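Local coordinates for glutathione S-transferase-like protein (Methylobacillus flagellatus, PDB 4GLT), which binds glutathione and probably acts as a glutathione transferase, as its family suggests, at residues A[23-28]-A[72-77]; A[27-32]-A[50-55]; A[64-69]-A[81-86]. All blocks are in the same frame, centred on the assembly; numbering follows the deposited sequence.

All three contacts build the thioredoxin-like N-terminal domain and its glutathione site. Contact 1 pairs the two central strands of the four-stranded sheet. Contact 2, whose centre lies about 10 Å from that of contact 1, adds the outermost strand 49-52 in parallel on one flank and shares Tyr-27 and Ser-28 with it. Contact 3, with a centre about 9 Å from that of contact 1, lies on the other flank, where Leu-82 N sits 2.8 Å from Leu-74 O. Contacts 2 and 3 are about 13 Å apart by their centres and do not touch, yet both reach glutathione: 27-32 holds its glycine end and cysteinyl carbonyl, 81-86 its gamma-glutamyl end.

Contact 1 of 3, residues A[23-28]-A[72-77]; sequences MKLLYS and PVLILP
The central antiparallel strand pair of a thioredoxin-like domain is formed here, strand 24-27 against strand 73-75, with axes 4.7 Å apart and an angle of 155° between their directions. Lys-24 and Ile-75 make the hydrogen-bonded pair: Lys-24 N reaches Ile-75 O at 2.8 Å in an almost straight bond (175° at the hydrogen), and Ile-75 N returns to Lys-24 O at 2.7 Å. A further bond joins Leu-26 N to Val-73 O; the return from Val-73 N to Leu-26 O is weak. Leu-25 and Leu-74 form the non-hydrogen-bonded pair between.

On the face of Leu-25 and Leu-74, the CG of Leu-25 stands anti to its backbone N (chi1 169°), and its branch CD1 lies alongside the Pro-72 ring, 3.6 Å from Pro-72 CB. At the far end Met-23 runs side by side with Leu-76, its SD 3.6 Å from Leu-76 CD2, while Met-23 CG meets Pro-77 CD. Tyr-91 of helix 85-93 packs on Met-23, Leu-74 and Leu-76, and Val-37 of helix 32-44 on Leu-25 and Pro-72. The other face carries Leu-26, whose CG is met obliquely by Ile-75 CD1 at 3.9 Å, with the aliphatic base of Lys-24 beside Ile-75.

Pro-72 follows a cis peptide bond and touches the bound glutathione at its gamma-glutamyl carboxylate. A cis-proline leading into this strand, next to the bound thiol peptide, is the hallmark of the thioredoxin fold in glutathione S-transferases.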
loop_
_atom_site.group_PDB
_atom_site.type_symbol
_atom_site.label_atom_id
_atom_site.label_comp_id
_atom_site.label_asym_id
_atom_site.label_seq_id
_atom_site.Cartn_x
_atom_site.Cartn_y
_atom_site.Cartn_z
ATOM N N MET A 23 13.180 18.717 5.355
ATOM C CA MET A 23 12.648 17.532 4.709
ATOM C C MET A 23 11.943 17.968 3.440
ATOM O O MET A 23 11.196 18.951 3.446
ATOM C CB MET A 23 11.638 16.825 5.607
ATOM C CG MET A 23 12.159 16.407 6.962
ATOM S SD MET A 23 10.815 15.668 7.914
ATOM C CE MET A 23 9.436 16.610 7.274
ATOM N N LYS A 24 12.170 17.233 2.358
ATOM C CA LYS A 24 11.543 17.537 1.080
ATOM C C LYS A 24 10.501 16.486 0.722
ATOM O O LYS A 24 10.752 15.292 0.852
ATOM C CB LYS A 24 12.598 17.637 -0.026
ATOM C CG LYS A 24 13.603 18.750 0.186
ATOM C CD LYS A 24 14.477 18.931 -1.048
ATOM C CE LYS A 24 15.193 20.269 -1.030
ATOM N NZ LYS A 24 16.073 20.439 -2.223
ATOM N N LEU A 25 9.328 16.937 0.285
ATOM C CA LEU A 25 8.260 16.030 -0.126
ATOM C C LEU A 25 7.959 16.131 -1.610
ATOM O O LEU A 25 7.229 17.028 -2.033
ATOM C CB LEU A 25 6.969 16.310 0.648
ATOM C CG LEU A 25 5.816 15.536 -0.001
ATOM C CD1 LEU A 25 5.953 14.040 0.263
ATOM C CD2 LEU A 25 4.460 16.051 0.449
ATOM N N LEU A 26 8.491 15.204 -2.391
ATOM C CA LEU A 26 8.201 15.171 -3.809
ATOM C C LEU A 26 6.732 14.876 -3.998
ATOM O O LEU A 26 6.200 13.956 -3.403
ATOM C CB LEU A 26 9.003 14.084 -4.498
ATOM C CG LEU A 26 10.517 14.170 -4.431
ATOM C CD1 LEU A 26 11.114 13.266 -5.481
ATOM C CD2 LEU A 26 10.963 15.578 -4.647
ATOM N N TYR A 27 6.087 15.635 -4.863
ATOM C CA TYR A 27 4.659 15.479 -5.101
ATOM C C TYR A 27 4.245 16.080 -6.443
ATOM O O TYR A 27 4.957 16.912 -7.005
ATOM C CB TYR A 27 3.878 16.164 -3.985
ATOM C CG TYR A 27 3.695 17.642 -4.229
ATOM C CD1 TYR A 27 2.467 18.150 -4.631
ATOM C CD2 TYR A 27 4.758 18.529 -4.083
ATOM C CE1 TYR A 27 2.293 19.500 -4.864
ATOM C CE2 TYR A 27 4.594 19.879 -4.304
ATOM C CZ TYR A 27 3.361 20.358 -4.699
ATOM O OH TYR A 27 3.184 21.702 -4.926
ATOM N N SER A 28 3.085 15.651 -6.941
ATOM C CA SER A 28 2.472 16.225 -8.141
ATOM C C SER A 28 1.182 16.908 -7.722
ATOM O O SER A 28 0.758 16.771 -6.579
ATOM C CB SER A 28 2.154 15.137 -9.164
ATOM O OG SER A 28 1.117 14.296 -8.683
ATOM N N PRO A 72 4.087 10.060 -3.560
ATOM C CA PRO A 72 5.047 10.957 -2.928
ATOM C C PRO A 72 6.289 10.215 -2.434
ATOM O O PRO A 72 6.212 9.035 -2.112
ATOM C CB PRO A 72 4.270 11.490 -1.723
ATOM C CG PRO A 72 3.366 10.369 -1.341
ATOM C CD PRO A 72 3.092 9.562 -2.590
ATOM N N VAL A 73 7.384 10.952 -2.311
ATOM C CA VAL A 73 8.576 10.509 -1.630
ATOM C C VAL A 73 8.964 11.575 -0.631
ATOM O O VAL A 73 9.028 12.733 -0.988
ATOM C CB VAL A 73 9.743 10.369 -2.575
ATOM C CG1 VAL A 73 10.861 9.657 -1.895
ATOM C CG2 VAL A 73 9.338 9.655 -3.803
ATOM N N LEU A 74 9.234 11.196 0.613
ATOM C CA LEU A 74 9.811 12.135 1.572
ATOM C C LEU A 74 11.317 11.926 1.649
ATOM O O LEU A 74 11.786 10.879 2.105
ATOM C CB LEU A 74 9.180 11.985 2.963
ATOM C CG LEU A 74 9.469 13.101 3.982
ATOM C CD1 LEU A 74 8.458 14.237 3.879
ATOM C CD2 LEU A 74 9.476 12.549 5.392
ATOM N N ILE A 75 12.067 12.916 1.169
ATOM C CA ILE A 75 13.524 12.927 1.283
ATOM C C ILE A 75 13.956 13.709 2.518
ATOM O O ILE A 75 13.786 14.925 2.565
ATOM C CB ILE A 75 14.166 13.588 0.057
ATOM C CG1 ILE A 75 13.664 12.916 -1.219
ATOM C CG2 ILE A 75 15.686 13.552 0.168
ATOM C CD1 ILE A 75 13.871 13.738 -2.469
ATOM N N LEU A 76 14.511 13.007 3.506
ATOM C CA LEU A 76 14.973 13.609 4.762
ATOM C C LEU A 76 16.373 14.221 4.617
ATOM O O LEU A 76 17.093 13.903 3.675
ATOM C CB LEU A 76 14.967 12.557 5.878
ATOM C CG LEU A 76 13.641 11.810 6.110
ATOM C CD1 LEU A 76 13.842 10.637 7.052
ATOM C CD2 LEU A 76 12.554 12.726 6.657
ATOM N N PRO A 77 16.763 15.106 5.555
ATOM C CA PRO A 77 18.064 15.793 5.509
ATOM C C PRO A 77 19.278 14.861 5.385
ATOM O O PRO A 77 20.346 15.308 4.959
ATOM C CB PRO A 77 18.111 16.553 6.837
ATOM C CG PRO A 77 16.685 16.750 7.218
ATOM C CD PRO A 77 15.924 15.572 6.675
#

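Contact 2 of 3, residues A[27-32]-A[50-55]; sequences YSNTSP and MVLVVL. With GSH (glutathione), chain E.
Leu-52 lays its CD1 methyl over one face of the Tyr-27 ring, 4.0 Å from the ring centroid and 29° off the ring normal, a CH-pi contact. The contact sits on the parallel pairing of strands 24-27 and 49-52, the ends of the beta-alpha-beta crossover that opens the thioredoxin-like fold, with helix 32-44 between them. Two backbone bonds bracket Leu-52: Tyr-27 N gives to Val-51 O at 3.1 Å, and Val-53 N gives to Tyr-27 O at 2.7 Å.

With chi1 at 84°, Tyr-27 has its ring carbon CG between its own backbone N and carbonyl carbon, which turns the ring across the neighbouring strand. Met-50 CG comes obliquely to Tyr-27 CE2 at 3.7 Å. Leu-52 CD1 also reaches Asn-29, whose side chain crosses that of Leu-52 at about a right angle, with OD1 at 3.6 Å from this methyl. Ala-34 and Arg-38 of helix 32-44 also touch Tyr-27.

Beyond the strand the chain turns into the glutathione site. Ser-28 OG accepts from Ser-31 N at 3.3 Å (140° at the hydrogen), an ST motif that ties the loop just before the helix. Ser-31 is the N-cap of that helix, its OG bonded to Ala-34 N. Leu-55, poorly ordered, approaches the thiol sulfur of glutathione with its CD2 branch. Thr-30 OG1 donates to the glycine carboxylate oxygen O32 of glutathione at 2.9 Å, and Ser-31 OG donates to the carbonyl oxygen O2 at 2.7 Å.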
loop_
_atom_site.group_PDB
_atom_site.type_symbol
_atom_site.label_atom_id
_atom_site.label_comp_id
_atom_site.label_asym_id
_atom_site.label_seq_id
_atom_site.Cartn_x
_atom_site.Cartn_y
_atom_site.Cartn_z
ATOM N N TYR A 27 6.087 15.635 -4.863
ATOM C CA TYR A 27 4.659 15.479 -5.101
ATOM C C TYR A 27 4.245 16.080 -6.443
ATOM O O TYR A 27 4.957 16.912 -7.005
ATOM C CB TYR A 27 3.878 16.164 -3.985
ATOM C CG TYR A 27 3.695 17.642 -4.229
ATOM C CD1 TYR A 27 2.467 18.150 -4.631
ATOM C CD2 TYR A 27 4.758 18.529 -4.083
ATOM C CE1 TYR A 27 2.293 19.500 -4.864
ATOM C CE2 TYR A 27 4.594 19.879 -4.304
ATOM C CZ TYR A 27 3.361 20.358 -4.699
ATOM O OH TYR A 27 3.184 21.702 -4.926
ATOM N N SER A 28 3.085 15.651 -6.941
ATOM C CA SER A 28 2.472 16.225 -8.141
ATOM C C SER A 28 1.182 16.908 -7.722
ATOM O O SER A 28 0.758 16.771 -6.579
ATOM C CB SER A 28 2.154 15.137 -9.164
ATOM O OG SER A 28 1.117 14.296 -8.683
ATOM N N ASN A 29 0.551 17.629 -8.646
ATOM C CA ASN A 29 -0.676 18.371 -8.325
ATOM C C ASN A 29 -1.953 17.533 -8.251
ATOM O O ASN A 29 -2.959 17.982 -7.709
ATOM C CB ASN A 29 -0.882 19.522 -9.306
ATOM C CG ASN A 29 -0.339 20.844 -8.785
ATOM O OD1 ASN A 29 0.229 21.628 -9.539
ATOM N ND2 ASN A 29 -0.520 21.102 -7.494
ATOM N N THR A 30 -1.918 16.320 -8.788
ATOM C CA THR A 30 -3.124 15.503 -8.845
ATOM C C THR A 30 -3.075 14.274 -7.939
ATOM O O THR A 30 -4.107 13.686 -7.649
ATOM C CB THR A 30 -3.442 15.075 -10.291
ATOM O OG1 THR A 30 -2.443 14.160 -10.754
ATOM C CG2 THR A 30 -3.466 16.293 -11.209
ATOM N N SER A 31 -1.885 13.896 -7.479
ATOM C CA SER A 31 -1.729 12.659 -6.703
ATOM C C SER A 31 -2.441 12.654 -5.346
ATOM O O SER A 31 -2.032 13.367 -4.442
ATOM C CB SER A 31 -0.250 12.356 -6.494
ATOM O OG SER A 31 -0.099 11.248 -5.635
ATOM N N PRO A 32 -3.481 11.813 -5.187
ATOM C CA PRO A 32 -4.257 11.797 -3.938
ATOM C C PRO A 32 -3.470 11.192 -2.773
ATOM O O PRO A 32 -3.750 11.476 -1.606
ATOM C CB PRO A 32 -5.470 10.932 -4.288
ATOM C CG PRO A 32 -4.980 10.017 -5.357
ATOM C CD PRO A 32 -3.957 10.798 -6.148
ATOM N N MET A 50 8.025 21.499 0.140
ATOM C CA MET A 50 7.161 20.754 -0.764
ATOM C C MET A 50 7.610 20.956 -2.205
ATOM O O MET A 50 7.589 22.073 -2.701
ATOM C CB MET A 50 5.722 21.225 -0.604
ATOM C CG MET A 50 4.721 20.100 -0.631
ATOM S SD MET A 50 4.437 19.461 1.027
ATOM C CE MET A 50 3.134 20.554 1.592
ATOM N N VAL A 51 8.014 19.884 -2.878
ATOM C CA VAL A 51 8.590 20.015 -4.227
ATOM C C VAL A 51 7.690 19.431 -5.312
ATOM O O VAL A 51 7.622 18.213 -5.498
ATOM C CB VAL A 51 9.969 19.340 -4.320
ATOM C CG1 VAL A 51 10.623 19.656 -5.656
ATOM C CG2 VAL A 51 10.853 19.791 -3.167
ATOM N N LEU A 52 6.992 20.308 -6.024
ATOM C CA LEU A 52 6.162 19.886 -7.138
ATOM C C LEU A 52 7.071 19.225 -8.154
ATOM O O LEU A 52 8.148 19.737 -8.459
ATOM C CB LEU A 52 5.461 21.087 -7.768
ATOM C CG LEU A 52 4.451 20.776 -8.868
ATOM C CD1 LEU A 52 3.255 20.013 -8.306
ATOM C CD2 LEU A 52 4.028 22.066 -9.546
ATOM N N VAL A 53 6.645 18.089 -8.681
ATOM C CA VAL A 53 7.515 17.314 -9.550
ATOM C C VAL A 53 6.769 16.777 -10.768
ATOM O O VAL A 53 5.537 16.721 -10.779
ATOM C CB VAL A 53 8.151 16.157 -8.755
ATOM C CG1 VAL A 53 7.268 14.919 -8.796
ATOM C CG2 VAL A 53 9.535 15.854 -9.282
ATOM N N VAL A 54 7.519 16.428 -11.803
ATOM C CA VAL A 54 6.964 15.805 -12.991
ATOM C C VAL A 54 7.678 14.483 -13.116
ATOM O O VAL A 54 8.903 14.438 -13.164
ATOM C CB VAL A 54 7.191 16.654 -14.242
ATOM C CG1 VAL A 54 7.010 15.823 -15.484
ATOM C CG2 VAL A 54 6.257 17.839 -14.250
ATOM N N LEU A 55 6.918 13.402 -13.187
ATOM C CA LEU A 55 7.494 12.070 -13.095
ATOM C C LEU A 55 8.469 11.757 -14.199
ATOM O O LEU A 55 9.512 11.163 -13.958
ATOM C CB LEU A 55 6.397 11.015 -13.036
ATOM C CG LEU A 55 5.706 10.991 -11.680
ATOM C CD1 LEU A 55 5.390 12.411 -11.261
ATOM C CD2 LEU A 55 4.439 10.162 -11.737
HETATM N N1 GSH E . 1.194 3.310 -2.985
HETATM C CA1 GSH E . 1.750 4.638 -3.327
HETATM C C1 GSH E . 1.366 5.513 -2.173
HETATM O O11 GSH E . 2.026 6.533 -1.915
HETATM O O12 GSH E . 0.385 5.158 -1.484
HETATM C CB1 GSH E . 1.183 5.107 -4.680
HETATM C CG1 GSH E . 1.765 6.449 -5.146
HETATM C CD1 GSH E . 1.155 6.880 -6.478
HETATM O OE1 GSH E . 0.424 6.122 -7.098
HETATM N N2 GSH E . 1.467 8.109 -6.910
HETATM C CA2 GSH E . 1.114 8.695 -8.207
HETATM C C2 GSH E . -0.351 9.021 -8.360
HETATM O O2 GSH E . -1.005 9.429 -7.411
HETATM C CB2 GSH E . 1.608 7.812 -9.346
HETATM S SG2 GSH E . 3.413 7.797 -9.432
HETATM N N3 GSH E . -0.881 8.863 -9.569
HETATM C CA3 GSH E . -2.298 9.058 -9.834
HETATM C C3 GSH E . -2.641 10.474 -10.252
HETATM O O31 GSH E . -3.690 10.663 -10.908
HETATM O O32 GSH E . -1.874 11.408 -9.920
#

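Contact 3 of 3, residues A[64-69]-A[81-86]; sequences DHNPLG and SLYDSR. With GSH (glutathione), chain E.
The Asn-66 amide is stacked on one face of the Tyr-83 ring, the two planes 22° apart and OD1 lying 3.3 Å above the ring plane, over its centre. Pro-67 CD approaches obliquely, 3.6 Å from Tyr-83 OH, the two side chains crossing at about a right angle. The amide is fixed from both ends: ND2 donates to Lys-70 O, and OD1 accepts from Leu-68 N at 3.1 Å from above its carbonyl plane, an Asx turn at the start of the type I turn 66-69. Ser-81 OG donates to His-65 O; the modelled 2.5 Å is probably too short to take literally. Tyr-83 OH is hydrogen-bonded to Arg-114 NH2 of the second subunit. With an alanine here, that arginine would probably lose its hydroxyl partner and the Asn-66 amide its stacked ring.

A cis peptide precedes Asp-84, the N-cap of helix 85-93. Asp-84 OD2 accepts from glutathione N1 at 3.2 Å, and OD1 is salt-bridged to Arg-86 of the second subunit. Ser-85 N and OG donate to O11 and O12, the latter at 2.6 Å. An amino group facing a carboxylate and a carboxylate held at a helix N-terminus are consistent with charge-matched recognition of the gamma-glutamyl end.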
loop_
_atom_site.group_PDB
_atom_site.type_symbol
_atom_site.label_atom_id
_atom_site.label_comp_id
_atom_site.label_asym_id
_atom_site.label_seq_id
_atom_site.Cartn_x
_atom_site.Cartn_y
_atom_site.Cartn_z
ATOM N N ASP A 64 15.992 7.812 -8.293
ATOM C CA ASP A 64 17.175 7.843 -7.451
ATOM C C ASP A 64 16.775 7.897 -5.973
ATOM O O ASP A 64 17.592 7.646 -5.089
ATOM C CB ASP A 64 18.049 9.055 -7.782
ATOM C CG ASP A 64 18.675 8.985 -9.174
ATOM O OD1 ASP A 64 19.178 10.032 -9.639
ATOM O OD2 ASP A 64 18.679 7.902 -9.801
ATOM N N HIS A 65 15.522 8.227 -5.697
ATOM C CA HIS A 65 15.071 8.293 -4.312
ATOM C C HIS A 65 14.013 7.230 -4.031
ATOM O O HIS A 65 13.985 6.615 -2.964
ATOM C CB HIS A 65 14.580 9.706 -3.978
ATOM C CG HIS A 65 15.590 10.773 -4.277
ATOM N ND1 HIS A 65 16.260 11.464 -3.291
ATOM C CD2 HIS A 65 16.061 11.247 -5.454
ATOM C CE1 HIS A 65 17.092 12.326 -3.847
ATOM N NE2 HIS A 65 16.993 12.212 -5.160
ATOM N N ASN A 66 13.146 7.007 -5.006
ATOM C CA ASN A 66 12.221 5.892 -4.940
ATOM C C ASN A 66 12.380 5.035 -6.181
ATOM O O ASN A 66 12.042 5.467 -7.278
ATOM C CB ASN A 66 10.789 6.388 -4.839
ATOM C CG ASN A 66 9.812 5.262 -4.581
ATOM O OD1 ASN A 66 10.189 4.091 -4.577
ATOM N ND2 ASN A 66 8.550 5.608 -4.374
ATOM N N PRO A 67 12.917 3.819 -6.014
ATOM C CA PRO A 67 13.199 2.952 -7.155
ATOM C C PRO A 67 11.931 2.611 -7.937
ATOM O O PRO A 67 11.993 2.391 -9.149
ATOM C CB PRO A 67 13.779 1.691 -6.502
ATOM C CG PRO A 67 14.238 2.133 -5.151
ATOM C CD PRO A 67 13.228 3.159 -4.735
ATOM N N LEU A 68 10.799 2.579 -7.235
ATOM C CA LEU A 68 9.502 2.315 -7.836
ATOM C C LEU A 68 9.131 3.411 -8.833
ATOM O O LEU A 68 8.339 3.187 -9.740
ATOM C CB LEU A 68 8.430 2.217 -6.742
ATOM C CG LEU A 68 8.547 1.036 -5.764
ATOM C CD1 LEU A 68 7.456 1.095 -4.698
ATOM C CD2 LEU A 68 8.492 -0.291 -6.501
ATOM N N GLY A 69 9.705 4.598 -8.649
ATOM C CA GLY A 69 9.419 5.757 -9.497
ATOM C C GLY A 69 8.128 6.479 -9.152
ATOM O O GLY A 69 7.536 7.144 -10.001
ATOM N N SER A 81 15.334 8.468 1.734
ATOM C CA SER A 81 13.952 8.699 1.325
ATOM C C SER A 81 12.972 7.635 1.810
ATOM O O SER A 81 13.246 6.443 1.745
ATOM C CB SER A 81 13.856 8.891 -0.190
ATOM O OG SER A 81 14.502 7.848 -0.890
ATOM N N LEU A 82 11.802 8.097 2.215
ATOM C CA LEU A 82 10.722 7.239 2.655
ATOM C C LEU A 82 9.559 7.273 1.662
ATOM O O LEU A 82 9.162 8.329 1.201
ATOM C CB LEU A 82 10.222 7.693 4.018
ATOM C CG LEU A 82 11.163 7.659 5.210
ATOM C CD1 LEU A 82 10.475 8.308 6.378
ATOM C CD2 LEU A 82 11.551 6.255 5.543
ATOM N N TYR A 83 9.049 6.094 1.334
ATOM C CA TYR A 83 7.903 5.888 0.465
ATOM C C TYR A 83 7.384 4.555 0.967
ATOM O O TYR A 83 8.140 3.836 1.574
ATOM C CB TYR A 83 8.381 5.760 -0.977
ATOM C CG TYR A 83 9.483 4.748 -1.123
ATOM C CD1 TYR A 83 9.200 3.434 -1.407
ATOM C CD2 TYR A 83 10.802 5.096 -0.933
ATOM C CE1 TYR A 83 10.189 2.505 -1.517
ATOM C CE2 TYR A 83 11.796 4.170 -1.041
ATOM C CZ TYR A 83 11.481 2.875 -1.335
ATOM O OH TYR A 83 12.455 1.934 -1.442
ATOM N N ASP A 84 6.133 4.185 0.748
ATOM C CA ASP A 84 5.114 4.961 0.076
ATOM C C ASP A 84 4.386 5.837 1.069
ATOM O O ASP A 84 4.844 6.052 2.166
ATOM C CB ASP A 84 4.121 4.044 -0.627
ATOM C CG ASP A 84 3.350 3.159 0.331
ATOM O OD1 ASP A 84 3.715 3.072 1.507
ATOM O OD2 ASP A 84 2.364 2.545 -0.099
ATOM N N SER A 85 3.233 6.329 0.670
ATOM C CA SER A 85 2.510 7.268 1.478
ATOM C C SER A 85 2.192 6.687 2.837
ATOM O O SER A 85 2.201 7.402 3.811
ATOM C CB SER A 85 1.232 7.702 0.777
ATOM O OG SER A 85 0.324 6.641 0.672
ATOM N N ARG A 86 1.886 5.403 2.905
ATOM C CA ARG A 86 1.566 4.784 4.187
ATOM C C ARG A 86 2.713 4.780 5.196
ATOM O O ARG A 86 2.497 4.999 6.371
ATOM C CB ARG A 86 0.944 3.405 4.001
ATOM C CG ARG A 86 -0.396 3.485 3.316
ATOM C CD ARG A 86 -1.299 2.327 3.650
ATOM N NE ARG A 86 -1.227 1.289 2.642
ATOM C CZ ARG A 86 -1.758 0.085 2.771
ATOM N NH1 ARG A 86 -2.401 -0.243 3.872
ATOM N NH2 ARG A 86 -1.627 -0.795 1.797
HETATM N N1 GSH E . 1.194 3.310 -2.985
HETATM C CA1 GSH E . 1.750 4.638 -3.327
HETATM C C1 GSH E . 1.366 5.513 -2.173
HETATM O O11 GSH E . 2.026 6.533 -1.915
HETATM O O12 GSH E . 0.385 5.158 -1.484
HETATM C CB1 GSH E . 1.183 5.107 -4.680
HETATM C CG1 GSH E . 1.765 6.449 -5.146
HETATM C CD1 GSH E . 1.155 6.880 -6.478
HETATM O OE1 GSH E . 0.424 6.122 -7.098
HETATM N N2 GSH E . 1.467 8.109 -6.910
HETATM C CA2 GSH E . 1.114 8.695 -8.207
HETATM C C2 GSH E . -0.351 9.021 -8.360
HETATM O O2 GSH E . -1.005 9.429 -7.411
HETATM C CB2 GSH E . 1.608 7.812 -9.346
HETATM S SG2 GSH E . 3.413 7.797 -9.432
HETATM N N3 GSH E . -0.881 8.863 -9.569
HETATM C CA3 GSH E . -2.298 9.058 -9.834
HETATM C C3 GSH E . -2.641 10.474 -10.252
HETATM O O31 GSH E . -3.690 10.663 -10.908
HETATM O O32 GSH E . -1.874 11.408 -9.920
#